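Local coordinates for protein K7 (Vaccinia virus WR, PDB 3JRV) that binds the human RNA helicase DDX3 and host TRAF6 and IRAK2, blocking IRF3 and NF-kappa-B activation as a Bcl-2-like virulence factor, at residues E96-T101 against D130-D135; G103-I108 against Q123-I128. All blocks are in the same frame, centred on the assembly; numbering follows the deposited sequence. Where two conformers were deposited one is given.

Overall arrangement
Contacts 1 and 2 share one element, the helix 95-114, and lay consecutive parts of it, in reverse order, against consecutive parts of the 123-135 region; along the chain, contact 2 is nested within the loop that contact 1 closes. Their centres are about 12 Å apart. Every residue that touches in either is buried, and neither has a hydrogen bond across it: both are made by apolar side-chain packing. Contact 2 lies nearer the middle of the chain, about 7 Å between centres against 11 Å. What differs is the far side. The 130-135 segment links two helices, whereas 123-128 is an irregular loop that also hydrogen-bonds to and packs on the bound DDX3 peptide.

Contact 1. Residues E96-T101 against D130-D135; sequences ESLFAT and DLMTDD
The CB of L131 is directed at the helix 95-114, and this leucine's branches meet L98 and T101; in the all-helical Bcl-2-like fold this contact joins that helix to the corner between helices 128-131 and 134-148. The two leucines approach at a slant. CD1 of L98 lies 3.9 Å from CD1 of L131 and is nearly as close to its CG, so the methyl lies along the CG-CD1 bond. L98 starts out alongside the partner segment, and its CG, anti to the backbone N (chi1 171°), carries that methyl across the gap. T101 faces L131 more directly: its CG2 methyl meets CD1 of L131 tip to tip at 3.8 Å, with CD2 a little farther off.

The T101 hydroxyl is turned back to its own helix, where OG1 donates to S97 O at 2.7 Å. That carbonyl also takes the helical bond from T101 N, the two donors reaching it from opposite faces of its plane. With chi1 at -61° the hydroxyl lies beside the backbone N and CG2 anti to it, facing L131.

M132, modelled as selenomethionine, sits at the centre of an inverse gamma turn just after the helix 128-131. Its chain is bent at chi2 and chi3 and runs at about a right angle to L98, while I26 and I27 of helix 26-42 and I137 and L140 of helix 134-148 pack round it. T133 follows as N-cap of the last helix, its OG1 bonded to N136 N. Against L98 the selenium itself does the touching, with SE 3.9 Å from CD1.

Contact 2. Residues G103-I108 against Q123-I128; sequences GICAKI and QSLGNI
A buried, wholly apolar contact seats the loop 123-128 on the helix 95-114 close to the middle of the chain, with L125 the one residue of 123-128 that touches 103-108. The nearest backbones are those of C105 and L125, whose CA atoms stand 7.6 Å apart, and side chains bridge the interval. The CB of L125 faces the helix, and the residue divides its two methyls between two residues one helical turn apart. CD2 reaches the CG2 branch of I108 at 4.0 Å, the two side chains running antiparallel and passing side by side. CD1 meets C105 SG more loosely, at 4.2 Å; the CB of C105 is directed alongside the loop rather than at it, and SG only skirts the methyl. In I108 the CG2 methyl stands anti to the backbone N and beside the carbonyl carbon, which presents it to the loop.

Within the Bcl-2-like helical bundle, I34 of helix 26-42 packs on both C105 and L125, while T109 and W112 extend the wall of helix 95-114 beside the leucine. V77 of helix 70-80 lies against I108.

The same loop meets the bound DDX3 peptide. L125 also packs on one of its aromatic side chains, so this residue touches both helix 95-114 and the ligand. Backbone atoms of Q123, L125 and G126 hydrogen-bond to the peptide, and I128 N, at the start of helix 128-131, binds an acidic side chain. G126, whose N hydrogen-bonds to a polar side chain of the peptide, has phi 115° and psi -178°.

Contact 1. Residues E96-T101 against D130-D135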
loop_
_atom_site.group_PDB
_atom_site.type_symbol
_atom_site.label_atom_id
_atom_site.label_comp_id
_atom_site.label_asym_id
_atom_site.label_seq_id
_atom_site.Cartn_x
_atom_site.Cartn_y
_atom_site.Cartn_z
ATOM N N GLU A 96 -11.996 -1.243 -8.561
ATOM C CA GLU A 96 -11.210 -2.469 -8.680
ATOM C C GLU A 96 -9.760 -2.122 -9.034
ATOM O O GLU A 96 -8.820 -2.700 -8.449
ATOM C CB GLU A 96 -11.748 -3.448 -9.732
ATOM C CG GLU A 96 -11.047 -4.826 -9.663
ATOM C CD GLU A 96 -11.616 -5.879 -10.665
ATOM O OE1 GLU A 96 -12.346 -5.471 -11.606
ATOM O OE2 GLU A 96 -11.312 -7.103 -10.529
ATOM N N SER A 97 -9.587 -1.191 -9.966
ATOM C CA SER A 97 -8.249 -0.757 -10.377
ATOM C C SER A 97 -7.514 -0.111 -9.195
ATOM O O SER A 97 -6.312 -0.343 -8.987
ATOM C CB SER A 97 -8.327 0.219 -11.564
ATOM O OG SER A 97 -7.022 0.452 -12.030
ATOM N N LEU A 98 -8.238 0.675 -8.396
ATOM C CA LEU A 98 -7.617 1.350 -7.261
ATOM C C LEU A 98 -7.111 0.281 -6.270
ATOM O O LEU A 98 -5.962 0.375 -5.760
ATOM C CB LEU A 98 -8.646 2.287 -6.603
ATOM C CG LEU A 98 -8.206 2.914 -5.256
ATOM C CD1 LEU A 98 -6.967 3.809 -5.506
ATOM C CD2 LEU A 98 -9.388 3.743 -4.706
ATOM N N PHE A 99 -7.989 -0.655 -5.904
ATOM C CA PHE A 99 -7.623 -1.680 -4.904
ATOM C C PHE A 99 -6.511 -2.571 -5.428
ATOM O O PHE A 99 -5.606 -2.946 -4.671
ATOM C CB PHE A 99 -8.807 -2.517 -4.401
ATOM C CG PHE A 99 -9.891 -1.729 -3.705
ATOM C CD1 PHE A 99 -9.730 -0.381 -3.403
ATOM C CD2 PHE A 99 -11.054 -2.385 -3.305
ATOM C CE1 PHE A 99 -10.778 0.348 -2.732
ATOM C CE2 PHE A 99 -12.116 -1.676 -2.642
ATOM C CZ PHE A 99 -11.949 -0.326 -2.333
ATOM N N ALA A 100 -6.562 -2.922 -6.716
ATOM C CA ALA A 100 -5.466 -3.703 -7.332
ATOM C C ALA A 100 -4.161 -2.938 -7.250
ATOM O O ALA A 100 -3.101 -3.537 -7.029
ATOM C CB ALA A 100 -5.793 -3.997 -8.778
ATOM N N THR A 101 -4.208 -1.624 -7.434
ATOM C CA THR A 101 -2.974 -0.821 -7.484
ATOM C C THR A 101 -2.383 -0.753 -6.070
ATOM O O THR A 101 -1.171 -0.878 -5.891
ATOM C CB THR A 101 -3.241 0.608 -8.011
ATOM O OG1 THR A 101 -3.750 0.513 -9.344
ATOM C CG2 THR A 101 -1.968 1.504 -8.058
ATOM N N ASP A 130 -1.199 11.441 -6.905
ATOM C CA ASP A 130 -1.745 11.120 -8.238
ATOM C C ASP A 130 -2.771 9.978 -8.134
ATOM O O ASP A 130 -3.791 9.964 -8.835
ATOM C CB ASP A 130 -0.639 10.725 -9.238
ATOM C CG ASP A 130 0.166 11.908 -9.769
ATOM O OD1 ASP A 130 -0.267 13.074 -9.621
ATOM O OD2 ASP A 130 1.261 11.647 -10.343
ATOM N N LEU A 131 -2.513 9.025 -7.244
ATOM C CA LEU A 131 -3.367 7.862 -7.062
ATOM C C LEU A 131 -4.596 8.250 -6.259
ATOM O O LEU A 131 -5.747 7.891 -6.630
ATOM C CB LEU A 131 -2.600 6.763 -6.312
ATOM C CG LEU A 131 -3.360 5.443 -6.117
ATOM C CD1 LEU A 131 -3.798 4.807 -7.452
ATOM C CD2 LEU A 131 -2.540 4.445 -5.322
HETATM N N MSE A 132 -4.368 8.979 -5.168
HETATM C CA MSE A 132 -5.435 9.216 -4.193
HETATM C C MSE A 132 -6.092 10.558 -4.506
HETATM O O MSE A 132 -6.041 11.502 -3.716
HETATM C CB MSE A 132 -4.880 9.188 -2.754
HETATM C CG MSE A 132 -4.330 7.793 -2.326
HETATM SE SE MSE A 132 -5.343 6.127 -2.766
HETATM C CE MSE A 132 -6.994 6.558 -1.858
ATOM N N THR A 133 -6.759 10.621 -5.657
ATOM C CA THR A 133 -7.654 11.750 -5.979
ATOM C C THR A 133 -8.779 11.781 -4.951
ATOM O O THR A 133 -9.054 10.771 -4.284
ATOM C CB THR A 133 -8.334 11.526 -7.352
ATOM O OG1 THR A 133 -9.040 10.273 -7.346
ATOM C CG2 THR A 133 -7.301 11.462 -8.459
ATOM N N ASP A 134 -9.547 12.871 -4.930
ATOM C CA ASP A 134 -10.690 12.915 -3.995
ATOM C C ASP A 134 -11.683 11.771 -4.247
ATOM O O ASP A 134 -12.191 11.158 -3.308
ATOM C CB ASP A 134 -11.383 14.285 -4.068
ATOM C CG ASP A 134 -10.644 15.365 -3.292
ATOM O OD1 ASP A 134 -9.951 15.020 -2.315
ATOM O OD2 ASP A 134 -10.750 16.564 -3.664
ATOM N N ASP A 135 -11.898 11.400 -5.507
ATOM C CA ASP A 135 -12.835 10.306 -5.764
ATOM C C ASP A 135 -12.303 8.984 -5.254
ATOM O O ASP A 135 -13.052 8.175 -4.679
ATOM C CB ASP A 135 -13.199 10.207 -7.256
ATOM C CG ASP A 135 -14.393 9.279 -7.528
ATOM O OD1 ASP A 135 -15.480 9.393 -6.893
ATOM O OD2 ASP A 135 -14.243 8.417 -8.421
#

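Contact 2. Residues G103-I108 against Q123-I128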
loop_
_atom_site.group_PDB
_atom_site.type_symbol
_atom_site.label_atom_id
_atom_site.label_comp_id
_atom_site.label_asym_id
_atom_site.label_seq_id
_atom_site.Cartn_x
_atom_site.Cartn_y
_atom_site.Cartn_z
ATOM N N GLY A 103 -2.824 -3.050 -3.785
ATOM C CA GLY A 103 -2.327 -4.427 -3.659
ATOM C C GLY A 103 -0.959 -4.583 -4.312
ATOM O O GLY A 103 -0.078 -5.262 -3.730
ATOM N N ILE A 104 -0.795 -4.044 -5.524
ATOM C CA ILE A 104 0.477 -4.151 -6.263
ATOM C C ILE A 104 1.579 -3.416 -5.539
ATOM O O ILE A 104 2.692 -3.937 -5.425
ATOM C CB ILE A 104 0.338 -3.644 -7.771
ATOM C CG1 ILE A 104 -0.444 -4.690 -8.540
ATOM C CG2 ILE A 104 1.737 -3.364 -8.360
ATOM C CD1 ILE A 104 0.445 -5.832 -9.012
ATOM N N CYS A 105 1.269 -2.216 -5.039
ATOM C CA CYS A 105 2.275 -1.467 -4.285
ATOM C C CYS A 105 2.717 -2.290 -3.073
ATOM O O CYS A 105 3.925 -2.320 -2.761
ATOM C CB CYS A 105 1.739 -0.112 -3.840
ATOM S SG CYS A 105 1.589 1.037 -5.197
ATOM N N ALA A 106 1.768 -2.922 -2.376
ATOM C CA ALA A 106 2.121 -3.740 -1.192
ATOM C C ALA A 106 2.986 -4.923 -1.626
ATOM O O ALA A 106 3.941 -5.299 -0.924
ATOM C CB ALA A 106 0.870 -4.254 -0.497
ATOM N N LYS A 107 2.619 -5.572 -2.734
ATOM C CA LYS A 107 3.431 -6.706 -3.211
ATOM C C LYS A 107 4.840 -6.253 -3.517
ATOM O O LYS A 107 5.797 -7.023 -3.266
ATOM C CB LYS A 107 2.782 -7.409 -4.412
ATOM C CG LYS A 107 1.542 -8.190 -3.984
ATOM C CD LYS A 107 1.849 -9.552 -3.361
ATOM C CE LYS A 107 1.648 -10.687 -4.366
ATOM N NZ LYS A 107 1.055 -11.900 -3.711
ATOM N N ILE A 108 4.991 -5.073 -4.109
ATOM C CA ILE A 108 6.318 -4.596 -4.502
ATOM C C ILE A 108 7.150 -4.336 -3.227
ATOM O O ILE A 108 8.288 -4.783 -3.136
ATOM C CB ILE A 108 6.239 -3.310 -5.310
ATOM C CG1 ILE A 108 5.647 -3.623 -6.698
ATOM C CG2 ILE A 108 7.619 -2.640 -5.428
ATOM C CD1 ILE A 108 5.150 -2.382 -7.397
ATOM N N GLN A 123 10.802 6.657 -1.912
ATOM C CA GLN A 123 10.400 7.728 -2.844
ATOM C C GLN A 123 10.482 7.300 -4.293
ATOM O O GLN A 123 10.877 8.104 -5.146
ATOM C CB GLN A 123 11.180 9.032 -2.585
ATOM C CG GLN A 123 10.948 9.585 -1.170
ATOM C CD GLN A 123 11.787 10.823 -0.888
ATOM O OE1 GLN A 123 12.873 10.979 -1.453
ATOM N NE2 GLN A 123 11.338 11.661 0.043
ATOM N N SER A 124 10.197 6.028 -4.568
ATOM C CA SER A 124 10.348 5.526 -5.924
ATOM C C SER A 124 9.095 5.047 -6.638
ATOM O O SER A 124 9.150 4.787 -7.841
ATOM C CB SER A 124 11.442 4.457 -5.980
ATOM O OG SER A 124 10.955 3.256 -5.450
ATOM N N LEU A 125 7.953 4.942 -5.935
ATOM C CA LEU A 125 6.792 4.228 -6.520
ATOM C C LEU A 125 5.973 5.115 -7.453
ATOM O O LEU A 125 5.244 4.600 -8.296
ATOM C CB LEU A 125 5.843 3.713 -5.443
ATOM C CG LEU A 125 6.294 2.486 -4.635
ATOM C CD1 LEU A 125 5.247 2.186 -3.564
ATOM C CD2 LEU A 125 6.506 1.248 -5.512
ATOM N N GLY A 126 6.152 6.427 -7.332
ATOM C CA GLY A 126 5.264 7.413 -7.965
ATOM C C GLY A 126 4.528 8.215 -6.907
ATOM O O GLY A 126 4.762 8.038 -5.711
ATOM N N ASN A 127 3.663 9.125 -7.343
ATOM C CA ASN A 127 3.065 10.128 -6.445
ATOM C C ASN A 127 1.782 9.594 -5.856
ATOM O O ASN A 127 0.848 9.250 -6.607
ATOM C CB ASN A 127 2.747 11.412 -7.216
ATOM C CG ASN A 127 3.963 12.073 -7.844
ATOM O OD1 ASN A 127 3.865 12.627 -8.950
ATOM N ND2 ASN A 127 5.070 12.109 -7.135
ATOM N N ILE A 128 1.750 9.433 -4.531
ATOM C CA ILE A 128 0.521 8.998 -3.885
ATOM C C ILE A 128 -0.614 9.960 -4.187
ATOM O O ILE A 128 -1.771 9.538 -4.261
ATOM C CB ILE A 128 0.692 8.751 -2.396
ATOM C CG1 ILE A 128 -0.407 7.801 -1.890
ATOM C CG2 ILE A 128 0.766 10.057 -1.610
ATOM C CD1 ILE A 128 -0.136 7.359 -0.464
#